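Local coordinates for L-asparaginase I (Vibrio cholerae, PDB 2OCD), which probably hydrolyses L-asparagine to L-aspartate and ammonium as a cytoplasmic, homotetrameric asparaginase, at residues Ile6-Thr11 with Val86-Thr91; His52-Leu57 with Gln69-Asp74; Ala77-Tyr82 with Leu108-Ile113. All coordinates share one frame; numbering follows the deposited sequence.

Interaction 1: residues Ile6-Thr11 with Val86-Thr91; sequences IYIAYT and VILHGT
Val86 pairs with Ile8 where strand 84-88 runs parallel to strand 5-12, the two axes 17° apart, inside the sheet of the N-terminal alpha/beta domain, whose first four strands stand in the order 2-1-3-4. Val86 N donates to Tyr7 O at 3.0 Å, and Val86 O accepts from Ala9 N, so one residue grips both neighbours of Ile8. Val86 CG2 meets Ile6 CG2 at 4.0 Å, on the side covered by Leu132 and Leu136 of helix 127-141. Ile87 sits on the opposite face with Ala9. Ile87 CG2, set opposite its own backbone N, meets Thr11 CG2 obliquely at 3.7 Å. Leu88 N returns to Ala9 O over 2.9 Å in a distinctly bent bond (139° at the hydrogen). On the Ile8 face Leu88 CB abuts the edge of the Tyr10 ring, 3.9 Å from Tyr10 CD1 and close to the ring plane, while the Tyr10 hydroxyl bonds to Gly13 O. Leu88 O is held twice by Thr11. Thr11 N lies 3.0 Å from Leu88 O, tilted from the carbonyl plane, and Thr11 OG1 lies 2.5 Å from the same Leu88 O, in that plane on a lone pair. His89 then leaves the strand, its NE2 bonded to Thr97 OG1 and its side chain against Ser60, a predicted substrate-binding residue. At the end of the segment Thr91, predicted to be catalytic, has its OG1 hydrogen-bonded to Lys163 NZ.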
loop_
_atom_site.group_PDB
_atom_site.type_symbol
_atom_site.label_atom_id
_atom_site.label_comp_id
_atom_site.label_asym_id
_atom_site.label_seq_id
_atom_site.Cartn_x
_atom_site.Cartn_y
_atom_site.Cartn_z
ATOM N N ILE B 6 -11.456 29.733 -16.403
ATOM C CA ILE B 6 -11.238 28.404 -17.040
ATOM C C ILE B 6 -12.414 28.025 -17.901
ATOM O O ILE B 6 -13.572 28.273 -17.553
ATOM C CB ILE B 6 -11.006 27.277 -16.019
ATOM C CG1 ILE B 6 -9.962 27.733 -14.987
ATOM C CG2 ILE B 6 -10.539 26.003 -16.709
ATOM C CD1 ILE B 6 -8.514 27.961 -15.588
ATOM N N TYR B 7 -12.107 27.444 -19.038
ATOM C CA TYR B 7 -13.106 27.053 -19.977
ATOM C C TYR B 7 -13.326 25.550 -19.779
ATOM O O TYR B 7 -12.356 24.786 -19.817
ATOM C CB TYR B 7 -12.593 27.346 -21.369
ATOM C CG TYR B 7 -13.407 26.796 -22.490
ATOM C CD1 TYR B 7 -14.465 27.521 -23.009
ATOM C CD2 TYR B 7 -13.085 25.585 -23.073
ATOM C CE1 TYR B 7 -15.209 27.036 -24.062
ATOM C CE2 TYR B 7 -13.806 25.088 -24.129
ATOM C CZ TYR B 7 -14.870 25.809 -24.623
ATOM O OH TYR B 7 -15.596 25.338 -25.679
ATOM N N ILE B 8 -14.593 25.153 -19.535
ATOM C CA ILE B 8 -14.949 23.772 -19.416
ATOM C C ILE B 8 -15.666 23.338 -20.639
ATOM O O ILE B 8 -16.697 23.918 -21.010
ATOM C CB ILE B 8 -15.914 23.542 -18.319
ATOM C CG1 ILE B 8 -15.369 24.092 -17.005
ATOM C CG2 ILE B 8 -16.191 22.060 -18.202
ATOM C CD1 ILE B 8 -16.450 24.118 -15.930
ATOM N N ALA B 9 -15.112 22.314 -21.277
ATOM C CA ALA B 9 -15.692 21.715 -22.458
ATOM C C ALA B 9 -16.348 20.389 -22.023
ATOM O O ALA B 9 -15.637 19.427 -21.674
ATOM C CB ALA B 9 -14.589 21.464 -23.466
ATOM N N TYR B 10 -17.685 20.346 -21.979
ATOM C CA TYR B 10 -18.410 19.091 -21.609
ATOM C C TYR B 10 -18.627 18.371 -22.881
ATOM O O TYR B 10 -19.577 18.658 -23.595
ATOM C CB TYR B 10 -19.759 19.338 -20.894
ATOM C CG TYR B 10 -20.563 18.092 -20.622
ATOM C CD1 TYR B 10 -19.945 16.920 -20.184
ATOM C CD2 TYR B 10 -21.930 18.075 -20.772
ATOM C CE1 TYR B 10 -20.670 15.761 -19.921
ATOM C CE2 TYR B 10 -22.675 16.921 -20.516
ATOM C CZ TYR B 10 -22.046 15.772 -20.089
ATOM O OH TYR B 10 -22.769 14.588 -19.871
ATOM N N THR B 11 -17.721 17.457 -23.179
ATOM C CA THR B 11 -17.717 16.756 -24.443
ATOM C C THR B 11 -18.678 15.568 -24.403
ATOM O O THR B 11 -19.224 15.148 -25.429
ATOM C CB THR B 11 -16.324 16.275 -24.744
ATOM O OG1 THR B 11 -15.992 15.204 -23.861
ATOM C CG2 THR B 11 -15.320 17.418 -24.534
ATOM N N VAL B 86 -10.477 22.686 -18.933
ATOM C CA VAL B 86 -10.866 21.374 -18.420
ATOM C C VAL B 86 -11.795 20.693 -19.389
ATOM O O VAL B 86 -12.829 21.228 -19.733
ATOM C CB VAL B 86 -11.634 21.468 -17.078
ATOM C CG1 VAL B 86 -12.111 20.055 -16.599
ATOM C CG2 VAL B 86 -10.758 22.118 -16.015
ATOM N N ILE B 87 -11.443 19.483 -19.802
ATOM C CA ILE B 87 -12.238 18.749 -20.760
ATOM C C ILE B 87 -12.913 17.626 -19.984
ATOM O O ILE B 87 -12.245 16.685 -19.518
ATOM C CB ILE B 87 -11.347 18.190 -21.893
ATOM C CG1 ILE B 87 -10.814 19.321 -22.775
ATOM C CG2 ILE B 87 -12.096 17.197 -22.781
ATOM C CD1 ILE B 87 -9.462 18.982 -23.500
ATOM N N LEU B 88 -14.234 17.737 -19.840
ATOM C CA LEU B 88 -15.074 16.630 -19.312
ATOM C C LEU B 88 -15.382 15.641 -20.396
ATOM O O LEU B 88 -15.735 16.004 -21.475
ATOM C CB LEU B 88 -16.387 17.124 -18.692
ATOM C CG LEU B 88 -16.197 18.101 -17.534
ATOM C CD1 LEU B 88 -17.592 18.506 -16.962
ATOM C CD2 LEU B 88 -15.174 17.471 -16.447
ATOM N N HIS B 89 -15.253 14.376 -20.061
ATOM C CA HIS B 89 -15.085 13.280 -21.023
ATOM C C HIS B 89 -15.521 11.980 -20.339
ATOM O O HIS B 89 -15.400 11.848 -19.153
ATOM C CB HIS B 89 -13.606 13.209 -21.395
ATOM C CG HIS B 89 -13.307 12.366 -22.593
ATOM N ND1 HIS B 89 -13.516 11.002 -22.625
ATOM C CD2 HIS B 89 -12.770 12.693 -23.793
ATOM C CE1 HIS B 89 -13.125 10.531 -23.794
ATOM N NE2 HIS B 89 -12.662 11.536 -24.514
ATOM N N GLY B 90 -16.077 11.037 -21.079
ATOM C CA GLY B 90 -16.349 9.738 -20.536
ATOM C C GLY B 90 -15.042 8.981 -20.347
ATOM O O GLY B 90 -14.085 9.193 -21.095
ATOM N N THR B 91 -15.031 8.076 -19.362
ATOM C CA THR B 91 -13.816 7.377 -18.969
ATOM C C THR B 91 -13.353 6.296 -19.960
ATOM O O THR B 91 -12.158 5.990 -20.015
ATOM C CB THR B 91 -13.911 6.725 -17.531
ATOM O OG1 THR B 91 -15.000 5.808 -17.514
ATOM C CG2 THR B 91 -14.088 7.770 -16.425
#

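Interaction 2: residues His52-Leu57 with Gln69-Asp74; sequences HEYDPL and QLIADD. With ACT (acetate ion), chain F.
Tyr54 and Asp74 make a polar, partly buried contact between strand 48-58, the outermost strand at one end of the sheet within this chain, and helix 65-78, which packs over one face. The strand and helix segments run nearly antiparallel, and their axes come no nearer than 12.0 Å, so long side chains span the gap. The Tyr54 hydroxyl donates to Asp74 OD1 at 2.5 Å, a short bond. It meets OD1 on the anti side, 17° out of the carboxylate plane. OD1 lies at the ring edge, near its plane, with the carboxylate turned 64° from the ring. The other oxygen, Asp74 OD2, takes a weak bond from the hydroxyl of Tyr7 on strand 5-12. The helix belongs to a beta-alpha-beta crossover: from strand 48-58 the chain passes over strand 5-12 to reach strand 84-88. One turn before Asp74, Ile71 lies across the tyrosine at about a right angle, Ile71 CG1 being 4.1 Å from Tyr54 CE2. An acetate ion, probably from the crystallisation liquor, lies beside His52 and Tyr54. His52 NE2 donates to acetate O at 2.9 Å in an almost straight bond (172°), and acetate OXT sits over the centre of a Tyr54 ring face, 3.7 Å from Tyr54 CE2. The acetate and the Asp74 carboxylate nearby, OD1 being 5.1 Å from His52 NE2, could favour a protonated imidazole, though its charge is not seen.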
loop_
_atom_site.group_PDB
_atom_site.type_symbol
_atom_site.label_atom_id
_atom_site.label_comp_id
_atom_site.label_asym_id
_atom_site.label_seq_id
_atom_site.Cartn_x
_atom_site.Cartn_y
_atom_site.Cartn_z
ATOM N N HIS B 52 -19.135 25.043 -22.047
ATOM C CA HIS B 52 -19.785 24.774 -23.303
ATOM C C HIS B 52 -20.123 23.301 -23.370
ATOM O O HIS B 52 -19.255 22.468 -23.304
ATOM C CB HIS B 52 -18.833 25.081 -24.483
ATOM C CG HIS B 52 -19.343 24.625 -25.825
ATOM N ND1 HIS B 52 -20.559 25.024 -26.339
ATOM C CD2 HIS B 52 -18.797 23.809 -26.757
ATOM C CE1 HIS B 52 -20.734 24.477 -27.533
ATOM N NE2 HIS B 52 -19.681 23.729 -27.810
ATOM N N GLU B 53 -21.389 22.969 -23.523
ATOM C CA GLU B 53 -21.772 21.576 -23.743
ATOM C C GLU B 53 -21.774 21.263 -25.245
ATOM O O GLU B 53 -22.332 22.020 -26.055
ATOM C CB GLU B 53 -23.146 21.280 -23.137
ATOM C CG GLU B 53 -23.691 19.964 -23.600
ATOM C CD GLU B 53 -24.909 19.501 -22.826
ATOM O OE1 GLU B 53 -25.295 20.131 -21.811
ATOM O OE2 GLU B 53 -25.473 18.464 -23.235
ATOM N N TYR B 54 -21.173 20.140 -25.606
ATOM C CA TYR B 54 -20.994 19.795 -27.014
ATOM C C TYR B 54 -22.350 19.365 -27.538
ATOM O O TYR B 54 -23.178 18.846 -26.761
ATOM C CB TYR B 54 -19.937 18.686 -27.209
ATOM C CG TYR B 54 -18.519 19.170 -27.274
ATOM C CD1 TYR B 54 -18.106 20.250 -26.543
ATOM C CD2 TYR B 54 -17.599 18.535 -28.051
ATOM C CE1 TYR B 54 -16.816 20.701 -26.601
ATOM C CE2 TYR B 54 -16.297 18.971 -28.132
ATOM C CZ TYR B 54 -15.901 20.054 -27.409
ATOM O OH TYR B 54 -14.593 20.531 -27.473
ATOM N N ASP B 55 -22.579 19.623 -28.829
ATOM C CA ASP B 55 -23.833 19.313 -29.491
ATOM C C ASP B 55 -23.513 18.923 -30.949
ATOM O O ASP B 55 -23.458 19.770 -31.833
ATOM C CB ASP B 55 -24.800 20.522 -29.397
ATOM C CG ASP B 55 -26.187 20.227 -29.982
ATOM O OD1 ASP B 55 -26.475 19.039 -30.259
ATOM O OD2 ASP B 55 -26.989 21.183 -30.163
ATOM N N PRO B 56 -23.384 17.630 -31.218
ATOM C CA PRO B 56 -23.910 16.571 -30.367
ATOM C C PRO B 56 -22.894 16.171 -29.301
ATOM O O PRO B 56 -21.700 16.398 -29.450
ATOM C CB PRO B 56 -24.145 15.434 -31.346
ATOM C CG PRO B 56 -23.021 15.643 -32.428
ATOM C CD PRO B 56 -22.624 17.101 -32.368
ATOM N N LEU B 57 -23.411 15.602 -28.231
ATOM C CA LEU B 57 -22.614 15.047 -27.145
ATOM C C LEU B 57 -21.871 13.823 -27.672
ATOM O O LEU B 57 -22.357 13.122 -28.557
ATOM C CB LEU B 57 -23.540 14.614 -26.015
ATOM C CG LEU B 57 -23.065 14.744 -24.580
ATOM C CD1 LEU B 57 -22.626 16.150 -24.235
ATOM C CD2 LEU B 57 -24.240 14.328 -23.690
ATOM N N GLN B 69 -10.091 16.014 -33.237
ATOM C CA GLN B 69 -9.877 17.253 -33.977
ATOM C C GLN B 69 -10.839 18.312 -33.494
ATOM O O GLN B 69 -10.414 19.454 -33.238
ATOM C CB GLN B 69 -10.115 17.013 -35.481
ATOM C CG GLN B 69 -9.599 18.082 -36.429
ATOM C CD GLN B 69 -8.073 18.255 -36.350
ATOM O OE1 GLN B 69 -7.295 17.275 -36.416
ATOM N NE2 GLN B 69 -7.648 19.486 -36.179
ATOM N N LEU B 70 -12.128 17.931 -33.387
ATOM C CA LEU B 70 -13.205 18.781 -32.835
ATOM C C LEU B 70 -12.784 19.342 -31.479
ATOM O O LEU B 70 -12.797 20.572 -31.300
ATOM C CB LEU B 70 -14.517 18.000 -32.681
ATOM C CG LEU B 70 -15.106 17.339 -33.962
ATOM C CD1 LEU B 70 -16.583 16.737 -33.855
ATOM C CD2 LEU B 70 -14.972 18.309 -35.181
ATOM N N ILE B 71 -12.345 18.472 -30.546
ATOM C CA ILE B 71 -11.924 18.945 -29.238
ATOM C C ILE B 71 -10.698 19.926 -29.360
ATOM O O ILE B 71 -10.691 21.048 -28.809
ATOM C CB ILE B 71 -11.620 17.769 -28.291
ATOM C CG1 ILE B 71 -12.825 16.803 -28.179
ATOM C CG2 ILE B 71 -11.293 18.271 -26.919
ATOM C CD1 ILE B 71 -12.481 15.485 -27.459
ATOM N N ALA B 72 -9.669 19.491 -30.088
ATOM C CA ALA B 72 -8.501 20.338 -30.364
ATOM C C ALA B 72 -8.943 21.665 -30.977
ATOM O O ALA B 72 -8.540 22.726 -30.559
ATOM C CB ALA B 72 -7.529 19.612 -31.292
ATOM N N ASP B 73 -9.800 21.616 -31.981
ATOM C CA ASP B 73 -10.223 22.852 -32.639
ATOM C C ASP B 73 -10.977 23.774 -31.718
ATOM O O ASP B 73 -10.914 24.968 -31.874
ATOM C CB ASP B 73 -11.084 22.540 -33.833
ATOM C CG ASP B 73 -10.314 21.867 -34.941
ATOM O OD1 ASP B 73 -9.057 21.979 -34.985
ATOM O OD2 ASP B 73 -11.004 21.231 -35.778
ATOM N N ASP B 74 -11.701 23.199 -30.773
ATOM C CA ASP B 74 -12.505 23.960 -29.849
ATOM C C ASP B 74 -11.535 24.672 -28.906
ATOM O O ASP B 74 -11.545 25.902 -28.757
ATOM C CB ASP B 74 -13.431 22.992 -29.131
ATOM C CG ASP B 74 -14.244 23.645 -28.069
ATOM O OD1 ASP B 74 -14.650 23.014 -27.060
ATOM O OD2 ASP B 74 -14.471 24.821 -28.228
HETATM C C ACT F . -18.300 22.344 -30.371
HETATM O O ACT F . -19.513 22.022 -30.208
HETATM O OXT ACT F . -17.532 21.388 -30.615
HETATM C CH3 ACT F . -17.786 23.762 -30.301
#

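Interaction 3: residues Ala77-Tyr82 with Leu108-Ile113; sequences ANYDKY and LGKPVI
Tyr79 and Lys110 bring their backbones to a CA-CA distance of 8.3 Å, where the chain turns from helix 65-78 toward strand 84-88 and meets the loop that leads into strand 112-115. Tyr79 swings its ring away from its own backbone N (chi1 -170°), which carries it across to that loop. At the far end the Tyr79 hydroxyl accepts from Gly109 N over 3.0 Å, the donor lying at the ring edge, near its plane, and the bond being moderately bent (149°). Leu108 CD1 packs obliquely at 4.0 Å from Tyr79 CE1. Lys110 takes a face of the same ring: its chain, extended through CD, passes over the aromatic surface, and Lys110 CD stands 4.2 Å from the Tyr79 ring centroid in a CH-pi contact, displaced toward the rim. The ring of Phe203 also stacks with Tyr79, while the lysine side chain also touches Phe85. Beyond the ring the lysine bends at its last torsion and brings its ammonium to the backbone of the turn. Lys110 NZ donates to Tyr82 O over a short 2.5 Å, nearly in line with the carbonyl, and adds a weak bond to Tyr79 O at 3.2 Å. The Tyr82 ring itself leads away, to His5 and Tyr7. Asp80 joins through a water: Asp80 OD1 accepts from it at 2.5 Å, and Lys110 NZ donates to it weakly. Direct pairing is absent, since Asp80 OD1 and Lys110 NZ are 4.8 Å apart. The lysine thus works here mainly as an amphipathic bridge, its methylenes lying on an aromatic face and its ammonium hydrogen-bonded chiefly to Tyr82 O, with the aspartate likely to contribute a longer-range, solvent-mediated attraction.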
loop_
_atom_site.group_PDB
_atom_site.type_symbol
_atom_site.label_atom_id
_atom_site.label_comp_id
_atom_site.label_asym_id
_atom_site.label_seq_id
_atom_site.Cartn_x
_atom_site.Cartn_y
_atom_site.Cartn_z
ATOM N N ALA B 77 -9.772 27.610 -30.677
ATOM C CA ALA B 77 -10.651 28.735 -30.849
ATOM C C ALA B 77 -10.728 29.478 -29.538
ATOM O O ALA B 77 -10.879 30.685 -29.548
ATOM C CB ALA B 77 -12.004 28.293 -31.264
ATOM N N ASN B 78 -10.625 28.788 -28.416
ATOM C CA ASN B 78 -10.794 29.461 -27.145
ATOM C C ASN B 78 -9.462 29.759 -26.472
ATOM O O ASN B 78 -9.403 30.345 -25.356
ATOM C CB ASN B 78 -11.706 28.637 -26.242
ATOM C CG ASN B 78 -13.140 28.722 -26.665
ATOM O OD1 ASN B 78 -13.721 27.759 -27.195
ATOM N ND2 ASN B 78 -13.725 29.893 -26.479
ATOM N N TYR B 79 -8.395 29.380 -27.157
ATOM C CA TYR B 79 -7.070 29.416 -26.555
ATOM C C TYR B 79 -6.688 30.744 -25.919
ATOM O O TYR B 79 -6.095 30.767 -24.843
ATOM C CB TYR B 79 -6.000 29.026 -27.558
ATOM C CG TYR B 79 -4.683 28.832 -26.897
ATOM C CD1 TYR B 79 -4.412 27.673 -26.172
ATOM C CD2 TYR B 79 -3.699 29.824 -26.942
ATOM C CE1 TYR B 79 -3.195 27.483 -25.548
ATOM C CE2 TYR B 79 -2.477 29.643 -26.306
ATOM C CZ TYR B 79 -2.229 28.458 -25.623
ATOM O OH TYR B 79 -1.019 28.254 -25.014
ATOM N N ASP B 80 -7.021 31.852 -26.544
ATOM C CA ASP B 80 -6.656 33.159 -25.933
ATOM C C ASP B 80 -7.685 33.779 -24.974
ATOM O O ASP B 80 -7.325 34.610 -24.148
ATOM C CB ASP B 80 -6.246 34.155 -27.021
ATOM C CG ASP B 80 -4.989 33.714 -27.734
ATOM O OD1 ASP B 80 -3.947 33.517 -27.042
ATOM O OD2 ASP B 80 -5.050 33.537 -28.976
ATOM N N LYS B 81 -8.940 33.345 -25.058
ATOM C CA LYS B 81 -10.013 33.822 -24.175
ATOM C C LYS B 81 -9.888 33.352 -22.705
ATOM O O LYS B 81 -10.582 33.866 -21.841
ATOM C CB LYS B 81 -11.397 33.408 -24.723
ATOM C CG LYS B 81 -11.718 33.776 -26.207
ATOM C CD LYS B 81 -12.793 34.885 -26.347
ATOM C CE LYS B 81 -12.217 36.339 -26.093
ATOM N NZ LYS B 81 -13.169 37.378 -25.457
ATOM N N TYR B 82 -9.034 32.401 -22.378
ATOM C CA TYR B 82 -9.070 31.864 -21.028
ATOM C C TYR B 82 -7.670 31.551 -20.514
ATOM O O TYR B 82 -6.719 31.581 -21.270
ATOM C CB TYR B 82 -9.928 30.604 -21.004
ATOM C CG TYR B 82 -11.365 30.770 -21.426
ATOM C CD1 TYR B 82 -12.364 31.038 -20.493
ATOM C CD2 TYR B 82 -11.746 30.602 -22.766
ATOM C CE1 TYR B 82 -13.707 31.156 -20.880
ATOM C CE2 TYR B 82 -13.081 30.714 -23.163
ATOM C CZ TYR B 82 -14.070 31.000 -22.218
ATOM O OH TYR B 82 -15.401 31.125 -22.620
ATOM N N LEU B 108 2.121 24.234 -26.161
ATOM C CA LEU B 108 1.039 24.536 -25.208
ATOM C C LEU B 108 1.618 25.337 -24.039
ATOM O O LEU B 108 2.587 24.895 -23.388
ATOM C CB LEU B 108 0.457 23.228 -24.698
ATOM C CG LEU B 108 -0.822 23.275 -23.901
ATOM C CD1 LEU B 108 -1.928 23.712 -24.862
ATOM C CD2 LEU B 108 -1.040 21.894 -23.223
ATOM N N GLY B 109 1.070 26.538 -23.832
ATOM C CA GLY B 109 1.432 27.426 -22.707
ATOM C C GLY B 109 0.292 27.624 -21.707
ATOM O O GLY B 109 0.252 28.638 -21.015
ATOM N N LYS B 110 -0.622 26.648 -21.623
ATOM C CA LYS B 110 -1.814 26.720 -20.781
ATOM C C LYS B 110 -2.258 25.311 -20.370
ATOM O O LYS B 110 -2.167 24.377 -21.155
ATOM C CB LYS B 110 -2.964 27.484 -21.510
ATOM C CG LYS B 110 -2.729 29.053 -21.703
ATOM C CD LYS B 110 -3.937 29.795 -22.287
ATOM C CE LYS B 110 -3.572 31.161 -22.784
ATOM N NZ LYS B 110 -4.602 32.190 -22.462
ATOM N N PRO B 111 -2.712 25.137 -19.118
ATOM C CA PRO B 111 -3.117 23.798 -18.657
ATOM C C PRO B 111 -4.310 23.283 -19.381
ATOM O O PRO B 111 -5.232 24.055 -19.605
ATOM C CB PRO B 111 -3.520 24.011 -17.200
ATOM C CG PRO B 111 -2.883 25.243 -16.812
ATOM C CD PRO B 111 -2.855 26.121 -18.048
ATOM N N VAL B 112 -4.263 22.004 -19.772
ATOM C CA VAL B 112 -5.413 21.270 -20.291
ATOM C C VAL B 112 -5.516 19.988 -19.487
ATOM O O VAL B 112 -4.636 19.158 -19.513
ATOM C CB VAL B 112 -5.292 20.952 -21.785
ATOM C CG1 VAL B 112 -6.623 20.494 -22.311
ATOM C CG2 VAL B 112 -4.823 22.143 -22.544
ATOM N N ILE B 113 -6.606 19.896 -18.725
ATOM C CA ILE B 113 -6.879 18.828 -17.812
ATOM C C ILE B 113 -8.145 18.123 -18.267
ATOM O O ILE B 113 -9.236 18.703 -18.261
ATOM C CB ILE B 113 -7.130 19.366 -16.408
ATOM C CG1 ILE B 113 -6.007 20.288 -15.935
ATOM C CG2 ILE B 113 -7.214 18.230 -15.435
ATOM C CD1 ILE B 113 -6.120 20.637 -14.394
HETATM O O HOH W 1 -3.032 34.003 -24.762
#

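All three contacts lie in the N-terminal domain, within or around its sheet. Interaction 1 is fully buried and relies on main-chain bonds between neighbouring strands. Interaction 2, partly buried, and interaction 3, at the surface, both use helix 65-78 or the turn that follows it, and there side chains do the bridging. Interaction 2 lies within the chain loop closed by interaction 1, and the two meet through a probable hydrogen bond between Ile8 O and His52 N. In interaction 3, segment 108-113 runs on into the strand beside 84-88, with a probable hydrogen bond from Ile87 N to Ile113 O. Its lysine-to-carbonyl chemistry contrasts with the phenol-carboxylate pair of interaction 2.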